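Local coordinates for DCN1-like protein 3 (PDB 4GBA) that contributes to cullin neddylation by passing NEDD8 from N-terminally acetylated E2 enzymes to the C-terminal domains of cullin-RBX complexes, at residues E9-R14 and K62-G67; L99-F104 and T159-L164; A124-V129 and Q140-L145. All coordinates share one frame; numbering follows the deposited sequence.

Contact 1 (E9-R14 and K62-G67); sequences EELFRR and KEFFDG
Phe-12 and Phe-64 both set the ring carbon CG anti to the backbone N (chi1 -177° in Phe-12), and this sends each ring into the gap between the two helices. The side chains slide past each other in opposite directions. They touch through ring carbons next to CG: Phe-12 CD1 lies 3.6 Å from Phe-64 CD2. The ring planes are turned 45° against each other, an oblique pairing. Phe-65 adds a third ring. It crosses Phe-12 at about a right angle and turns an edge toward the face of Phe-12, an offset edge-to-face pair. Its CE2 comes within 3.7 Å of Phe-12 CB. The far end of Phe-64 is met by Leu-11. Leu-11 CD2 sits near the ring plane, 4.1 Å from Phe-64 CZ. The outer rim is polar. Glu-9 starts out away from the other helix, but a bend at chi2 brings its carboxylate back, so that OE2 is 3.3 Å from Phe-65 CZ. The same OE2 forms a salt bridge with Arg-61, which fixes the acid beside the ring. Glu-9 OE1 has a weaker salt bridge with Arg-13 NE at 3.5 Å, one turn further along its own helix. The two segments exchange no hydrogen bonds; aromatic and aliphatic packing joins them. Ile-23 of the strand 22-23 touches both Phe-12 and Phe-64, and Leu-8 packs on Phe-64 and Phe-65. The segment axes run 140° apart in direction, roughly antiparallel. Three phenylalanines thus form an aromatic cluster between helices 7-13 and 61-71. Short strands 22-23 and 59-60 pair beside them. This helix and short-strand layout is consistent with the EF-hand-like architecture of the DCUN1 (PONY) domain.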
loop_
_atom_site.group_PDB
_atom_site.type_symbol
_atom_site.label_atom_id
_atom_site.label_comp_id
_atom_site.label_asym_id
_atom_site.label_seq_id
_atom_site.Cartn_x
_atom_site.Cartn_y
_atom_site.Cartn_z
ATOM N N GLU A 9 12.472 19.719 -14.093
ATOM C CA GLU A 9 13.359 18.978 -14.982
ATOM C C GLU A 9 14.698 18.636 -14.326
ATOM O O GLU A 9 15.181 17.514 -14.455
ATOM C CB GLU A 9 13.608 19.760 -16.267
ATOM C CG GLU A 9 14.422 18.980 -17.278
ATOM C CD GLU A 9 13.643 17.810 -17.864
ATOM O OE1 GLU A 9 14.259 16.747 -18.112
ATOM O OE2 GLU A 9 12.418 17.962 -18.080
ATOM N N GLU A 10 15.313 19.597 -13.637
ATOM C CA GLU A 10 16.572 19.306 -12.943
ATOM C C GLU A 10 16.360 18.284 -11.815
ATOM O O GLU A 10 17.198 17.410 -11.584
ATOM C CB GLU A 10 17.225 20.584 -12.401
ATOM N N LEU A 11 15.234 18.399 -11.118
ATOM C CA LEU A 11 14.903 17.476 -10.042
ATOM C C LEU A 11 14.724 16.070 -10.584
ATOM O O LEU A 11 15.291 15.117 -10.051
ATOM C CB LEU A 11 13.630 17.911 -9.332
ATOM C CG LEU A 11 13.294 17.111 -8.081
ATOM C CD1 LEU A 11 14.430 17.219 -7.075
ATOM C CD2 LEU A 11 11.988 17.622 -7.492
ATOM N N PHE A 12 13.944 15.943 -11.651
ATOM C CA PHE A 12 13.769 14.651 -12.293
ATOM C C PHE A 12 15.097 14.067 -12.737
ATOM O O PHE A 12 15.380 12.900 -12.495
ATOM C CB PHE A 12 12.816 14.743 -13.493
ATOM C CG PHE A 12 12.537 13.408 -14.151
ATOM C CD1 PHE A 12 11.798 12.432 -13.489
ATOM C CD2 PHE A 12 13.012 13.131 -15.427
ATOM C CE1 PHE A 12 11.537 11.210 -14.092
ATOM C CE2 PHE A 12 12.752 11.911 -16.029
ATOM C CZ PHE A 12 12.013 10.951 -15.360
ATOM N N ARG A 13 15.907 14.889 -13.391
ATOM C CA ARG A 13 17.163 14.440 -13.980
ATOM C C ARG A 13 18.119 13.829 -12.955
ATOM O O ARG A 13 18.956 12.994 -13.299
ATOM C CB ARG A 13 17.855 15.595 -14.721
ATOM C CG ARG A 13 17.273 15.896 -16.104
ATOM C CD ARG A 13 18.040 15.168 -17.210
ATOM N NE ARG A 13 17.220 14.937 -18.403
ATOM C CZ ARG A 13 17.669 14.389 -19.532
ATOM N NH1 ARG A 13 18.941 14.019 -19.639
ATOM N NH2 ARG A 13 16.846 14.215 -20.560
ATOM N N ARG A 14 18.001 14.230 -11.696
ATOM C CA ARG A 14 18.981 13.756 -10.732
ATOM C C ARG A 14 18.672 12.387 -10.133
ATOM O O ARG A 14 19.536 11.801 -9.493
ATOM C CB ARG A 14 19.322 14.813 -9.668
ATOM C CG ARG A 14 18.419 14.926 -8.481
ATOM C CD ARG A 14 18.508 16.363 -7.950
ATOM N NE ARG A 14 18.590 16.471 -6.495
ATOM C CZ ARG A 14 18.167 17.525 -5.786
ATOM N NH1 ARG A 14 17.600 18.574 -6.391
ATOM N NH2 ARG A 14 18.304 17.531 -4.457
ATOM N N LYS A 62 6.313 10.887 -16.866
ATOM C CA LYS A 62 4.968 11.447 -16.785
ATOM C C LYS A 62 4.348 11.403 -15.390
ATOM O O LYS A 62 3.669 12.346 -14.969
ATOM C CB LYS A 62 4.018 10.756 -17.771
ATOM C CG LYS A 62 2.657 11.451 -17.851
ATOM C CD LYS A 62 1.659 10.688 -18.701
ATOM C CE LYS A 62 0.276 11.321 -18.609
ATOM N NZ LYS A 62 0.291 12.753 -19.054
ATOM N N GLU A 63 4.549 10.294 -14.687
ATOM C CA GLU A 63 4.049 10.152 -13.317
ATOM C C GLU A 63 4.695 11.203 -12.417
ATOM O O GLU A 63 4.024 11.887 -11.641
ATOM C CB GLU A 63 4.326 8.735 -12.781
ATOM C CG GLU A 63 3.472 7.648 -13.445
ATOM C CD GLU A 63 4.050 6.228 -13.310
ATOM O OE1 GLU A 63 5.137 6.039 -12.710
ATOM O OE2 GLU A 63 3.404 5.286 -13.818
ATOM N N PHE A 64 6.008 11.334 -12.542
ATOM C CA PHE A 64 6.749 12.255 -11.713
ATOM C C PHE A 64 6.302 13.702 -11.989
ATOM O O PHE A 64 5.974 14.459 -11.066
ATOM C CB PHE A 64 8.255 12.069 -11.926
ATOM C CG PHE A 64 9.091 12.779 -10.913
ATOM C CD1 PHE A 64 9.336 12.205 -9.672
ATOM C CD2 PHE A 64 9.616 14.042 -11.185
ATOM C CE1 PHE A 64 10.107 12.870 -8.720
ATOM C CE2 PHE A 64 10.388 14.709 -10.241
ATOM C CZ PHE A 64 10.634 14.113 -9.005
ATOM N N PHE A 65 6.271 14.079 -13.260
ATOM C CA PHE A 65 5.823 15.420 -13.625
ATOM C C PHE A 65 4.364 15.706 -13.265
ATOM O O PHE A 65 4.061 16.743 -12.675
ATOM C CB PHE A 65 6.078 15.686 -15.108
ATOM C CG PHE A 65 7.470 16.156 -15.397
ATOM C CD1 PHE A 65 7.709 17.478 -15.755
ATOM C CD2 PHE A 65 8.547 15.287 -15.277
ATOM C CE1 PHE A 65 8.999 17.918 -16.013
ATOM C CE2 PHE A 65 9.838 15.722 -15.528
ATOM C CZ PHE A 65 10.067 17.036 -15.896
ATOM N N ASP A 66 3.464 14.794 -13.623
ATOM C CA ASP A 66 2.049 14.956 -13.293
ATOM C C ASP A 66 1.824 14.963 -11.790
ATOM O O ASP A 66 0.949 15.669 -11.301
ATOM C CB ASP A 66 1.212 13.825 -13.894
ATOM C CG ASP A 66 0.889 14.035 -15.360
ATOM O OD1 ASP A 66 1.357 15.024 -15.961
ATOM O OD2 ASP A 66 0.166 13.183 -15.915
ATOM N N GLY A 67 2.591 14.149 -11.068
ATOM C CA GLY A 67 2.445 14.025 -9.631
ATOM C C GLY A 67 2.999 15.232 -8.887
ATOM O O GLY A 67 2.378 15.743 -7.945
#

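Contact 2 (L99-F104 and T159-L164); sequences LYRFTF and TWNMFL
Trp-160 lies between Phe-104 and Tyr-100, an aromatic cluster in the antiparallel packing of helices 93-107 and 157-169 within the cullin-binding region of the DCUN1 domain. On one face of the indole, Phe-104 CB makes a CH-pi contact, 3.5 Å from the centroid of the five-membered ring. The Phe-104 ring itself stays oblique to the indole. On the opposite face Tyr-100 forms an offset stack, with planes only 18° apart. The layering continues, since Leu-164 CB lies over the other face of Tyr-100, 4.2 Å from the ring centroid. Thr-103 CG2 touches the benzo side at Trp-160 CZ2 (3.7 Å). With CG anti to the backbone N (chi1 177°), the indole reaches across to the other helix. There Trp-160 NE1 donates to Tyr-100 O at 2.9 Å, in a nearly straight bond. The oxygen lies in the indole plane, while the nitrogen sits above the carbonyl plane. At the outer edge Arg-101 and Asn-161 lie side by side without bonding. The return bond completes a reciprocal pair: Tyr-100 OH donates to Trp-160 O at 2.7 Å, tilted 27° from the carbonyl plane.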
loop_
_atom_site.group_PDB
_atom_site.type_symbol
_atom_site.label_atom_id
_atom_site.label_comp_id
_atom_site.label_asym_id
_atom_site.label_seq_id
_atom_site.Cartn_x
_atom_site.Cartn_y
_atom_site.Cartn_z
ATOM N N LEU A 99 -7.177 5.514 -2.201
ATOM C CA LEU A 99 -5.832 5.116 -1.839
ATOM C C LEU A 99 -5.774 3.604 -1.614
ATOM O O LEU A 99 -4.842 2.924 -2.071
ATOM C CB LEU A 99 -5.393 5.852 -0.574
ATOM C CG LEU A 99 -4.214 5.217 0.159
ATOM C CD1 LEU A 99 -2.929 5.393 -0.639
ATOM C CD2 LEU A 99 -4.097 5.810 1.543
ATOM N N TYR A 100 -6.786 3.094 -0.911
ATOM C CA TYR A 100 -6.960 1.657 -0.688
ATOM C C TYR A 100 -7.061 0.825 -1.986
ATOM O O TYR A 100 -6.437 -0.238 -2.088
ATOM C CB TYR A 100 -8.160 1.397 0.232
ATOM C CG TYR A 100 -8.283 -0.045 0.685
ATOM C CD1 TYR A 100 -7.560 -0.515 1.779
ATOM C CD2 TYR A 100 -9.122 -0.938 0.023
ATOM C CE1 TYR A 100 -7.659 -1.832 2.199
ATOM C CE2 TYR A 100 -9.232 -2.272 0.438
ATOM C CZ TYR A 100 -8.498 -2.710 1.525
ATOM O OH TYR A 100 -8.599 -4.024 1.939
ATOM N N ARG A 101 -7.824 1.294 -2.973
ATOM C CA ARG A 101 -7.900 0.586 -4.255
ATOM C C ARG A 101 -6.568 0.634 -5.011
ATOM O O ARG A 101 -6.143 -0.371 -5.588
ATOM C CB ARG A 101 -9.037 1.125 -5.141
ATOM C CG ARG A 101 -10.366 1.305 -4.406
ATOM C CD ARG A 101 -11.511 1.797 -5.332
ATOM N NE ARG A 101 -12.493 0.731 -5.558
ATOM C CZ ARG A 101 -13.802 0.914 -5.736
ATOM N NH1 ARG A 101 -14.322 2.141 -5.718
ATOM N NH2 ARG A 101 -14.594 -0.146 -5.924
ATOM N N PHE A 102 -5.933 1.812 -5.022
ATOM C CA PHE A 102 -4.610 2.017 -5.618
ATOM C C PHE A 102 -3.555 1.093 -4.987
ATOM O O PHE A 102 -2.675 0.586 -5.679
ATOM C CB PHE A 102 -4.145 3.487 -5.468
ATOM C CG PHE A 102 -2.669 3.681 -5.740
ATOM C CD1 PHE A 102 -2.202 3.854 -7.039
ATOM C CD2 PHE A 102 -1.742 3.638 -4.702
ATOM C CE1 PHE A 102 -0.849 4.007 -7.297
ATOM C CE2 PHE A 102 -0.386 3.788 -4.957
ATOM C CZ PHE A 102 0.057 3.973 -6.258
ATOM N N THR A 103 -3.634 0.896 -3.678
ATOM C CA THR A 103 -2.609 0.136 -2.965
ATOM C C THR A 103 -2.526 -1.320 -3.466
ATOM O O THR A 103 -1.444 -1.906 -3.504
ATOM C CB THR A 103 -2.810 0.214 -1.425
ATOM O OG1 THR A 103 -2.719 1.585 -0.998
ATOM C CG2 THR A 103 -1.764 -0.622 -0.680
ATOM N N PHE A 104 -3.663 -1.886 -3.882
ATOM C CA PHE A 104 -3.660 -3.238 -4.411
ATOM C C PHE A 104 -2.887 -3.293 -5.730
ATOM O O PHE A 104 -1.994 -4.133 -5.909
ATOM C CB PHE A 104 -5.078 -3.796 -4.591
ATOM C CG PHE A 104 -5.092 -5.172 -5.190
ATOM C CD1 PHE A 104 -5.060 -6.299 -4.383
ATOM C CD2 PHE A 104 -5.063 -5.343 -6.561
ATOM C CE1 PHE A 104 -5.034 -7.570 -4.943
ATOM C CE2 PHE A 104 -5.027 -6.625 -7.120
ATOM C CZ PHE A 104 -5.017 -7.726 -6.313
ATOM N N THR A 159 -10.878 -10.197 -2.736
ATOM C CA THR A 159 -10.587 -10.387 -1.312
ATOM C C THR A 159 -10.030 -9.096 -0.700
ATOM O O THR A 159 -10.445 -8.681 0.382
ATOM C CB THR A 159 -9.580 -11.539 -1.083
ATOM O OG1 THR A 159 -10.039 -12.728 -1.746
ATOM C CG2 THR A 159 -9.388 -11.795 0.401
ATOM N N TRP A 160 -9.086 -8.473 -1.396
ATOM C CA TRP A 160 -8.561 -7.178 -0.974
ATOM C C TRP A 160 -9.707 -6.151 -0.915
ATOM O O TRP A 160 -9.905 -5.488 0.103
ATOM C CB TRP A 160 -7.457 -6.722 -1.934
ATOM C CG TRP A 160 -6.888 -5.360 -1.628
ATOM C CD1 TRP A 160 -7.349 -4.147 -2.089
ATOM C CD2 TRP A 160 -5.745 -5.068 -0.811
ATOM N NE1 TRP A 160 -6.572 -3.127 -1.597
ATOM C CE2 TRP A 160 -5.580 -3.660 -0.808
ATOM C CE3 TRP A 160 -4.841 -5.855 -0.085
ATOM C CZ2 TRP A 160 -4.550 -3.022 -0.100
ATOM C CZ3 TRP A 160 -3.809 -5.214 0.624
ATOM C CH2 TRP A 160 -3.680 -3.814 0.607
ATOM N N ASN A 161 -10.472 -6.060 -2.007
ATOM C CA ASN A 161 -11.603 -5.130 -2.134
ATOM C C ASN A 161 -12.606 -5.263 -0.991
ATOM O O ASN A 161 -13.005 -4.267 -0.395
ATOM C CB ASN A 161 -12.302 -5.315 -3.497
ATOM C CG ASN A 161 -13.616 -4.521 -3.620
ATOM O OD1 ASN A 161 -14.716 -5.061 -3.421
ATOM N ND2 ASN A 161 -13.506 -3.239 -3.983
ATOM N N MET A 162 -13.005 -6.496 -0.678
ATOM C CA MET A 162 -14.058 -6.715 0.312
ATOM C C MET A 162 -13.568 -6.665 1.752
ATOM O O MET A 162 -14.377 -6.498 2.671
ATOM C CB MET A 162 -14.780 -8.025 0.047
ATOM C CG MET A 162 -15.386 -8.096 -1.342
ATOM S SD MET A 162 -16.496 -9.507 -1.490
ATOM C CE MET A 162 -17.747 -9.126 -0.258
ATOM N N PHE A 163 -12.255 -6.801 1.952
ATOM C CA PHE A 163 -11.687 -6.688 3.299
ATOM C C PHE A 163 -12.002 -5.361 4.012
ATOM O O PHE A 163 -12.230 -5.333 5.224
ATOM C CB PHE A 163 -10.183 -6.925 3.305
ATOM C CG PHE A 163 -9.591 -6.896 4.684
ATOM C CD1 PHE A 163 -9.798 -7.956 5.565
ATOM C CD2 PHE A 163 -8.850 -5.799 5.121
ATOM C CE1 PHE A 163 -9.262 -7.928 6.847
ATOM C CE2 PHE A 163 -8.318 -5.773 6.397
ATOM C CZ PHE A 163 -8.525 -6.835 7.259
ATOM N N LEU A 164 -12.022 -4.266 3.256
ATOM C CA LEU A 164 -12.332 -2.957 3.830
ATOM C C LEU A 164 -13.732 -2.938 4.465
ATOM O O LEU A 164 -13.910 -2.483 5.598
ATOM C CB LEU A 164 -12.181 -1.853 2.767
ATOM C CG LEU A 164 -12.372 -0.378 3.146
ATOM C CD1 LEU A 164 -11.499 0.023 4.317
ATOM C CD2 LEU A 164 -12.074 0.500 1.958
#

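Contact 3 (A124-V129 and Q140-L145); sequences ALWKLV and QWLNFL
Trp-126 and Leu-142 bury the most surface here, with Trp-141 next. The two tryptophans meet in a T-shaped pair, planes 79° apart. Trp-141 points the nitrogen edge of its indole at the six-membered ring of Trp-126, and NE1 stands 3.3 Å from Trp-126 CZ3. Trp-126 has an unusual chi1 of -100°, off the staggered positions, and this turn presents its face to Trp-141. Leu-142 spreads its two methyls. CD2 packs on Trp-126 CB at 3.8 Å, while CD1 meets Lys-127 CE at 3.9 Å, near solvent. Leu-145 CD1 fills in beside the tryptophans, 3.5 Å from Trp-126 CZ3. Replacing Trp-126 by alanine would probably open a gap beside Trp-141 and Leu-145 and leave Tyr-100 OH without the indole N-H that bonds to it. Segments 124-129 and 140-145 run nearly antiparallel, their axes 167° apart in direction. Helix 119-129 lends other residues to the bound acetylated E2 peptide: Ala-124, Leu-125 and Leu-128 all pack on it. Helix 185-199 lies against Trp-141 through Leu-186, Phe-187 and Phe-190, and helix 93-107 meets Val-129.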
loop_
_atom_site.group_PDB
_atom_site.type_symbol
_atom_site.label_atom_id
_atom_site.label_comp_id
_atom_site.label_asym_id
_atom_site.label_seq_id
_atom_site.Cartn_x
_atom_site.Cartn_y
_atom_site.Cartn_z
ATOM N N ALA A 124 2.223 -6.598 4.367
ATOM C CA ALA A 124 2.923 -5.333 4.528
ATOM C C ALA A 124 2.069 -4.136 4.087
ATOM O O ALA A 124 2.044 -3.097 4.760
ATOM C CB ALA A 124 4.233 -5.362 3.750
ATOM N N LEU A 125 1.380 -4.288 2.962
ATOM C CA LEU A 125 0.560 -3.210 2.398
ATOM C C LEU A 125 -0.707 -2.965 3.205
ATOM O O LEU A 125 -1.123 -1.830 3.379
ATOM C CB LEU A 125 0.222 -3.494 0.945
ATOM C CG LEU A 125 1.416 -3.316 0.016
ATOM C CD1 LEU A 125 1.023 -3.596 -1.423
ATOM C CD2 LEU A 125 1.978 -1.908 0.173
ATOM N N TRP A 126 -1.308 -4.023 3.733
ATOM C CA TRP A 126 -2.444 -3.825 4.626
ATOM C C TRP A 126 -2.056 -3.028 5.861
ATOM O O TRP A 126 -2.764 -2.106 6.243
ATOM C CB TRP A 126 -3.071 -5.150 5.032
ATOM C CG TRP A 126 -4.298 -5.482 4.240
ATOM C CD1 TRP A 126 -5.271 -4.617 3.833
ATOM C CD2 TRP A 126 -4.672 -6.771 3.748
ATOM N NE1 TRP A 126 -6.237 -5.287 3.128
ATOM C CE2 TRP A 126 -5.896 -6.611 3.057
ATOM C CE3 TRP A 126 -4.097 -8.047 3.832
ATOM C CZ2 TRP A 126 -6.562 -7.690 2.453
ATOM C CZ3 TRP A 126 -4.752 -9.112 3.224
ATOM C CH2 TRP A 126 -5.976 -8.928 2.546
ATOM N N LYS A 127 -0.935 -3.394 6.482
ATOM C CA LYS A 127 -0.392 -2.663 7.625
ATOM C C LYS A 127 -0.123 -1.198 7.259
ATOM O O LYS A 127 -0.507 -0.281 7.977
ATOM C CB LYS A 127 0.912 -3.318 8.059
ATOM C CG LYS A 127 1.375 -2.989 9.466
ATOM C CD LYS A 127 2.554 -3.895 9.882
ATOM C CE LYS A 127 2.301 -5.368 9.487
ATOM N NZ LYS A 127 3.376 -6.348 9.905
ATOM N N LEU A 128 0.552 -0.994 6.136
ATOM C CA LEU A 128 0.875 0.339 5.665
ATOM C C LEU A 128 -0.372 1.209 5.374
ATOM O O LEU A 128 -0.479 2.343 5.863
ATOM C CB LEU A 128 1.789 0.266 4.433
ATOM C CG LEU A 128 2.580 1.551 4.153
ATOM C CD1 LEU A 128 3.384 1.936 5.389
ATOM C CD2 LEU A 128 3.479 1.391 2.944
ATOM N N VAL A 129 -1.313 0.687 4.595
ATOM C CA VAL A 129 -2.458 1.492 4.167
ATOM C C VAL A 129 -3.351 1.942 5.343
ATOM O O VAL A 129 -3.937 3.033 5.311
ATOM C CB VAL A 129 -3.267 0.796 3.023
ATOM C CG1 VAL A 129 -4.080 -0.380 3.549
ATOM C CG2 VAL A 129 -4.163 1.803 2.302
ATOM N N GLN A 140 -5.080 -9.064 14.428
ATOM C CA GLN A 140 -5.266 -10.516 14.382
ATOM C C GLN A 140 -5.342 -11.037 12.951
ATOM O O GLN A 140 -4.830 -12.117 12.641
ATOM C CB GLN A 140 -6.508 -10.940 15.167
ATOM C CG GLN A 140 -6.400 -10.696 16.665
ATOM C CD GLN A 140 -5.090 -11.214 17.271
ATOM O OE1 GLN A 140 -4.462 -12.146 16.753
ATOM N NE2 GLN A 140 -4.674 -10.597 18.375
ATOM N N TRP A 141 -5.979 -10.263 12.080
ATOM C CA TRP A 141 -6.063 -10.624 10.677
ATOM C C TRP A 141 -4.658 -10.797 10.104
ATOM O O TRP A 141 -4.412 -11.716 9.333
ATOM C CB TRP A 141 -6.873 -9.575 9.893
ATOM C CG TRP A 141 -6.726 -9.654 8.388
ATOM C CD1 TRP A 141 -5.966 -8.845 7.600
ATOM C CD2 TRP A 141 -7.345 -10.601 7.507
ATOM N NE1 TRP A 141 -6.070 -9.220 6.283
ATOM C CE2 TRP A 141 -6.917 -10.298 6.195
ATOM C CE3 TRP A 141 -8.225 -11.675 7.695
ATOM C CZ2 TRP A 141 -7.338 -11.023 5.073
ATOM C CZ3 TRP A 141 -8.639 -12.396 6.586
ATOM C CH2 TRP A 141 -8.194 -12.069 5.289
ATOM N N LEU A 142 -3.735 -9.919 10.492
ATOM C CA LEU A 142 -2.367 -9.989 9.985
ATOM C C LEU A 142 -1.541 -11.089 10.672
ATOM O O LEU A 142 -0.606 -11.629 10.072
ATOM C CB LEU A 142 -1.656 -8.625 10.085
ATOM C CG LEU A 142 -2.216 -7.430 9.294
ATOM C CD1 LEU A 142 -1.555 -6.133 9.752
ATOM C CD2 LEU A 142 -2.094 -7.595 7.767
ATOM N N ASN A 143 -1.872 -11.398 11.926
ATOM C CA ASN A 143 -1.278 -12.550 12.612
ATOM C C ASN A 143 -1.699 -13.828 11.919
ATOM O O ASN A 143 -0.885 -14.719 11.676
ATOM C CB ASN A 143 -1.720 -12.621 14.074
ATOM C CG ASN A 143 -1.073 -11.550 14.933
ATOM O OD1 ASN A 143 -0.003 -11.023 14.603
ATOM N ND2 ASN A 143 -1.716 -11.229 16.054
ATOM N N PHE A 144 -2.990 -13.898 11.613
ATOM C CA PHE A 144 -3.572 -15.027 10.905
ATOM C C PHE A 144 -2.857 -15.282 9.575
ATOM O O PHE A 144 -2.537 -16.417 9.242
ATOM C CB PHE A 144 -5.078 -14.784 10.716
ATOM C CG PHE A 144 -5.713 -15.633 9.652
ATOM C CD1 PHE A 144 -6.008 -16.962 9.890
ATOM C CD2 PHE A 144 -6.036 -15.094 8.418
ATOM C CE1 PHE A 144 -6.599 -17.740 8.907
ATOM C CE2 PHE A 144 -6.625 -15.871 7.431
ATOM C CZ PHE A 144 -6.908 -17.188 7.676
ATOM N N LEU A 145 -2.585 -14.218 8.830
ATOM C CA LEU A 145 -1.979 -14.347 7.507
ATOM C C LEU A 145 -0.488 -14.692 7.512
ATOM O O LEU A 145 0.007 -15.296 6.564
ATOM C CB LEU A 145 -2.184 -13.064 6.701
ATOM C CG LEU A 145 -3.604 -12.692 6.295
ATOM C CD1 LEU A 145 -3.596 -11.293 5.646
ATOM C CD2 LEU A 145 -4.173 -13.746 5.357
#

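In the fold
From the N terminus, helix 7-13 pairs with helix 61-71 in contact 1, which closes a loop of 47 residues holding strands 22-23 and 59-60. Contact 1 is finished before contact 2 opens, and their nearest atoms stay about 8 Å apart. Contact 2 ties helix 93-107 to helix 157-169 across 54 residues. Contact 3 lies wholly within that span and joins its helices 119-129 and 138-147 over only ten residues. Contacts 2 and 3 touch and share one aromatic core, where Phe-163 meets both Trp-126 and Trp-141 and Trp-160 stacks on Trp-126. Contacts 1 and 3 lie on opposite sides of the chain's centre, about 32 Å apart between centres.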